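Local atomic coordinates of hydrazine synthase alpha subunit (PDB entry 5C2V), a protein that carries out the second half-reaction of hydrazine synthesis in anammox bacteria, condensing hydroxylamine with ammonia to yield hydrazine. Residues 642-650 / 759-770. Residues are numbered along the deposited sequence; the frame is centred on the assembly and turned at random.
With CA (calcium ion), chain Z.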
loop_
_atom_site.group_PDB
_atom_site.type_symbol
_atom_site.label_atom_id
_atom_site.label_comp_id
_atom_site.label_asym_id
_atom_site.label_seq_id
_atom_site.Cartn_x
_atom_site.Cartn_y
_atom_site.Cartn_z
ATOM N N ARG D 642 30.533 18.943 6.751
ATOM C CA ARG D 642 29.558 19.567 7.643
ATOM C C ARG D 642 28.225 18.825 7.709
ATOM O O ARG D 642 27.722 18.328 6.700
ATOM C CB ARG D 642 29.313 21.017 7.212
ATOM C CG ARG D 642 28.442 21.819 8.167
ATOM C CD ARG D 642 28.263 23.251 7.689
ATOM N NE ARG D 642 27.500 23.328 6.445
ATOM C CZ ARG D 642 26.191 23.550 6.384
ATOM N NH1 ARG D 642 25.492 23.719 7.499
ATOM N NH2 ARG D 642 25.579 23.605 5.209
ATOM N N THR D 643 27.664 18.759 8.913
ATOM C CA THR D 643 26.329 18.213 9.130
ATOM C C THR D 643 25.572 19.094 10.116
ATOM O O THR D 643 26.159 19.968 10.753
ATOM C CB THR D 643 26.372 16.772 9.667
ATOM O OG1 THR D 643 25.069 16.183 9.571
ATOM C CG2 THR D 643 26.824 16.758 11.120
ATOM N N VAL D 644 24.267 18.872 10.233
ATOM C CA VAL D 644 23.464 19.602 11.205
ATOM C C VAL D 644 23.070 18.694 12.366
ATOM O O VAL D 644 22.346 17.715 12.185
ATOM C CB VAL D 644 22.193 20.192 10.569
ATOM C CG1 VAL D 644 21.408 20.986 11.601
ATOM C CG2 VAL D 644 22.555 21.073 9.384
ATOM N N ASP D 645 23.559 19.024 13.556
ATOM C CA ASP D 645 23.258 18.256 14.758
ATOM C C ASP D 645 22.296 19.035 15.649
ATOM O O ASP D 645 22.511 20.217 15.916
ATOM C CB ASP D 645 24.545 17.923 15.516
ATOM C CG ASP D 645 24.318 16.947 16.652
ATOM O OD1 ASP D 645 24.000 17.400 17.773
ATOM O OD2 ASP D 645 24.464 15.727 16.427
ATOM N N PHE D 646 21.238 18.371 16.107
ATOM C CA PHE D 646 20.179 19.038 16.861
ATOM C C PHE D 646 20.676 19.643 18.173
ATOM O O PHE D 646 20.238 20.720 18.572
ATOM C CB PHE D 646 19.034 18.064 17.146
ATOM C CG PHE D 646 17.853 18.702 17.820
ATOM C CD1 PHE D 646 16.909 19.393 17.081
ATOM C CD2 PHE D 646 17.685 18.610 19.193
ATOM C CE1 PHE D 646 15.820 19.982 17.696
ATOM C CE2 PHE D 646 16.600 19.197 19.814
ATOM C CZ PHE D 646 15.666 19.884 19.064
ATOM N N ARG D 647 21.587 18.944 18.838
ATOM C CA ARG D 647 22.094 19.385 20.132
ATOM C C ARG D 647 23.046 20.569 19.994
ATOM O O ARG D 647 22.995 21.516 20.779
ATOM C CB ARG D 647 22.797 18.230 20.842
ATOM C CG ARG D 647 21.978 16.956 20.886
ATOM C CD ARG D 647 22.870 15.737 21.020
ATOM N NE ARG D 647 23.727 15.566 19.852
ATOM C CZ ARG D 647 24.645 14.614 19.734
ATOM N NH1 ARG D 647 24.829 13.742 20.717
ATOM N NH2 ARG D 647 25.380 14.534 18.634
ATOM N N ARG D 648 23.918 20.501 18.994
ATOM C CA ARG D 648 24.932 21.526 18.778
ATOM C C ARG D 648 24.390 22.762 18.059
ATOM O O ARG D 648 24.802 23.886 18.345
ATOM C CB ARG D 648 26.098 20.941 17.981
ATOM C CG ARG D 648 27.295 21.865 17.850
ATOM C CD ARG D 648 27.820 21.868 16.426
ATOM N NE ARG D 648 28.091 20.519 15.937
ATOM C CZ ARG D 648 28.228 20.206 14.653
ATOM N NH1 ARG D 648 28.115 21.145 13.724
ATOM N NH2 ARG D 648 28.474 18.953 14.297
ATOM N N ASP D 649 23.463 22.549 17.130
ATOM C CA ASP D 649 23.032 23.609 16.224
ATOM C C ASP D 649 21.634 24.154 16.532
ATOM O O ASP D 649 21.479 25.332 16.852
ATOM C CB ASP D 649 23.087 23.108 14.777
ATOM C CG ASP D 649 24.486 22.690 14.357
ATOM O OD1 ASP D 649 25.456 23.357 14.775
ATOM O OD2 ASP D 649 24.619 21.692 13.617
ATOM N N ILE D 650 20.622 23.297 16.421
ATOM C CA ILE D 650 19.224 23.719 16.532
ATOM C C ILE D 650 18.791 24.104 17.952
ATOM O O ILE D 650 18.181 25.161 18.162
ATOM C CB ILE D 650 18.279 22.611 16.025
ATOM C CG1 ILE D 650 18.668 22.183 14.607
ATOM C CG2 ILE D 650 16.832 23.077 16.072
ATOM C CD1 ILE D 650 18.710 23.323 13.613
ATOM N N GLU D 759 17.530 22.868 6.854
ATOM C CA GLU D 759 18.537 21.855 6.559
ATOM C C GLU D 759 18.395 20.648 7.475
ATOM O O GLU D 759 18.480 19.505 7.023
ATOM C CB GLU D 759 19.945 22.438 6.690
ATOM C CG GLU D 759 20.387 23.276 5.507
ATOM C CD GLU D 759 21.823 23.746 5.636
ATOM O OE1 GLU D 759 22.253 24.047 6.770
ATOM O OE2 GLU D 759 22.523 23.809 4.604
ATOM N N TRP D 760 18.181 20.912 8.760
ATOM C CA TRP D 760 18.006 19.848 9.741
ATOM C C TRP D 760 16.848 18.931 9.367
ATOM O O TRP D 760 16.981 17.709 9.400
ATOM C CB TRP D 760 17.778 20.433 11.137
ATOM C CG TRP D 760 17.335 19.414 12.143
ATOM C CD1 TRP D 760 18.042 18.332 12.582
ATOM C CD2 TRP D 760 16.084 19.386 12.841
ATOM N NE1 TRP D 760 17.307 17.630 13.506
ATOM C CE2 TRP D 760 16.102 18.257 13.683
ATOM C CE3 TRP D 760 14.951 20.204 12.834
ATOM C CZ2 TRP D 760 15.030 17.925 14.511
ATOM C CZ3 TRP D 760 13.890 19.876 13.656
ATOM C CH2 TRP D 760 13.935 18.746 14.483
ATOM N N ILE D 761 15.717 19.525 8.998
ATOM C CA ILE D 761 14.544 18.742 8.623
ATOM C C ILE D 761 14.764 17.978 7.316
ATOM O O ILE D 761 14.415 16.801 7.211
ATOM C CB ILE D 761 13.296 19.632 8.492
ATOM C CG1 ILE D 761 12.988 20.306 9.829
ATOM C CG2 ILE D 761 12.103 18.818 8.029
ATOM C CD1 ILE D 761 11.705 21.103 9.831
ATOM N N ASP D 762 15.352 18.645 6.328
ATOM C CA ASP D 762 15.624 18.017 5.036
ATOM C C ASP D 762 16.609 16.856 5.156
ATOM O O ASP D 762 16.579 15.921 4.354
ATOM C CB ASP D 762 16.158 19.050 4.042
ATOM C CG ASP D 762 15.069 19.627 3.159
ATOM O OD1 ASP D 762 13.877 19.392 3.451
ATOM O OD2 ASP D 762 15.405 20.318 2.176
ATOM N N LEU D 763 17.479 16.919 6.161
ATOM C CA LEU D 763 18.453 15.860 6.410
ATOM C C LEU D 763 17.823 14.629 7.057
ATOM O O LEU D 763 18.482 13.604 7.225
ATOM C CB LEU D 763 19.591 16.374 7.294
ATOM C CG LEU D 763 20.708 17.174 6.621
ATOM C CD1 LEU D 763 21.616 17.787 7.670
ATOM C CD2 LEU D 763 21.505 16.289 5.675
ATOM N N GLY D 764 16.547 14.728 7.414
ATOM C CA GLY D 764 15.869 13.644 8.100
ATOM C C GLY D 764 15.589 13.922 9.566
ATOM O O GLY D 764 15.095 13.050 10.280
ATOM N N ALA D 765 15.922 15.132 10.011
ATOM C CA ALA D 765 15.591 15.599 11.358
ATOM C C ALA D 765 16.145 14.692 12.452
ATOM O O ALA D 765 15.418 14.287 13.358
ATOM C CB ALA D 765 14.079 15.740 11.509
ATOM N N GLN D 766 17.434 14.379 12.365
ATOM C CA GLN D 766 18.075 13.539 13.367
ATOM C C GLN D 766 18.317 14.305 14.663
ATOM O O GLN D 766 17.983 15.483 14.779
ATOM C CB GLN D 766 19.402 12.981 12.841
ATOM C CG GLN D 766 19.274 12.033 11.658
ATOM C CD GLN D 766 19.138 12.764 10.339
ATOM O OE1 GLN D 766 19.196 13.993 10.288
ATOM N NE2 GLN D 766 18.960 12.011 9.259
ATOM N N TRP D 767 18.902 13.608 15.630
ATOM C CA TRP D 767 19.263 14.169 16.926
ATOM C C TRP D 767 20.774 14.113 17.063
ATOM O O TRP D 767 21.448 15.136 17.183
ATOM C CB TRP D 767 18.577 13.397 18.057
ATOM C CG TRP D 767 19.275 13.459 19.392
ATOM C CD1 TRP D 767 20.213 12.584 19.866
ATOM C CD2 TRP D 767 19.046 14.407 20.444
ATOM N NE1 TRP D 767 20.605 12.950 21.132
ATOM C CE2 TRP D 767 19.903 14.062 21.511
ATOM C CE3 TRP D 767 18.213 15.521 20.581
ATOM C CZ2 TRP D 767 19.945 14.791 22.699
ATOM C CZ3 TRP D 767 18.260 16.244 21.762
ATOM C CH2 TRP D 767 19.119 15.876 22.804
ATOM N N ASP D 768 21.299 12.893 17.033
ATOM C CA ASP D 768 22.728 12.685 17.085
ATOM C C ASP D 768 23.206 12.408 15.666
ATOM O O ASP D 768 23.003 11.317 15.136
ATOM C CB ASP D 768 23.045 11.516 18.020
ATOM C CG ASP D 768 24.462 11.539 18.531
ATOM O OD1 ASP D 768 25.373 11.837 17.738
ATOM O OD2 ASP D 768 24.663 11.261 19.731
ATOM N N ASN D 769 23.832 13.408 15.055
ATOM C CA ASN D 769 24.341 13.275 13.696
ATOM C C ASN D 769 25.841 13.016 13.657
ATOM O O ASN D 769 26.432 12.916 12.583
ATOM C CB ASN D 769 23.995 14.514 12.869
ATOM C CG ASN D 769 22.926 14.235 11.827
ATOM O OD1 ASN D 769 22.729 13.090 11.415
ATOM N ND2 ASN D 769 22.232 15.280 11.391
ATOM N N ILE D 770 26.453 12.924 14.832
ATOM C CA ILE D 770 27.874 12.621 14.930
ATOM C C ILE D 770 28.072 11.147 15.265
ATOM O O ILE D 770 27.809 10.727 16.390
ATOM C CB ILE D 770 28.565 13.490 15.999
ATOM C CG1 ILE D 770 28.324 14.975 15.717
ATOM C CG2 ILE D 770 30.055 13.185 16.055
ATOM C CD1 ILE D 770 28.889 15.898 16.774
HETATM CA CA CA Z . 27.100 10.357 18.266
HETATM O O HOH W 1 26.260 9.904 20.474
HETATM O O HOH W 2 25.908 8.497 17.358
#
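Phe-646 wedges between two tryptophans in the tight, buried part of this contact. Its CD1 lies 3.5 Å from Trp-760 CZ2, above one face of that indole near the rim, with the planes 40° apart; its CD2 meets Trp-767 CE3, the two rings rim to rim. CG1 of Ile-650 covers the same Trp-760 face further along, whereas Ala-765 CA backs the opposite one. The indole's rotation is fixed by Trp-760 NE1, which donates almost straight (176°) to Gln-766 O at 2.6 Å, in the ring plane. Arg-647 lays CG over the six-membered ring of Trp-767, 3.5 Å from its centroid, a CH-pi contact. The bend at chi3 (-64°) then turns its guanidinium back to grip Asp-645 side-on through NE and NH2. Asp-645 also N-caps helix 646-657, and its OD2 takes Asn-769 N at 2.8 Å from the face opposite Arg-647 NH2. This packing joins the first and last helices of the C-terminal cytochrome c domain; helix 751-762 ends in a Schellman motif at Gly-764. In the loop after Gly-764, Asn-769 ND2 donates to Val-644 O, and Arg-647 NH1 forms a salt bridge with Asp-768 OD2 at 2.7 Å, and another with Asp-774. Asp-768 OD1 and Ile-770 O bind calcium, whose site Gly-772 and Asp-774 complete with two waters. Looser packing marks the exposed Arg-648, whose guanidinium edge merely approaches Ile-770 CD1, NH2 lying 4.0 Å away.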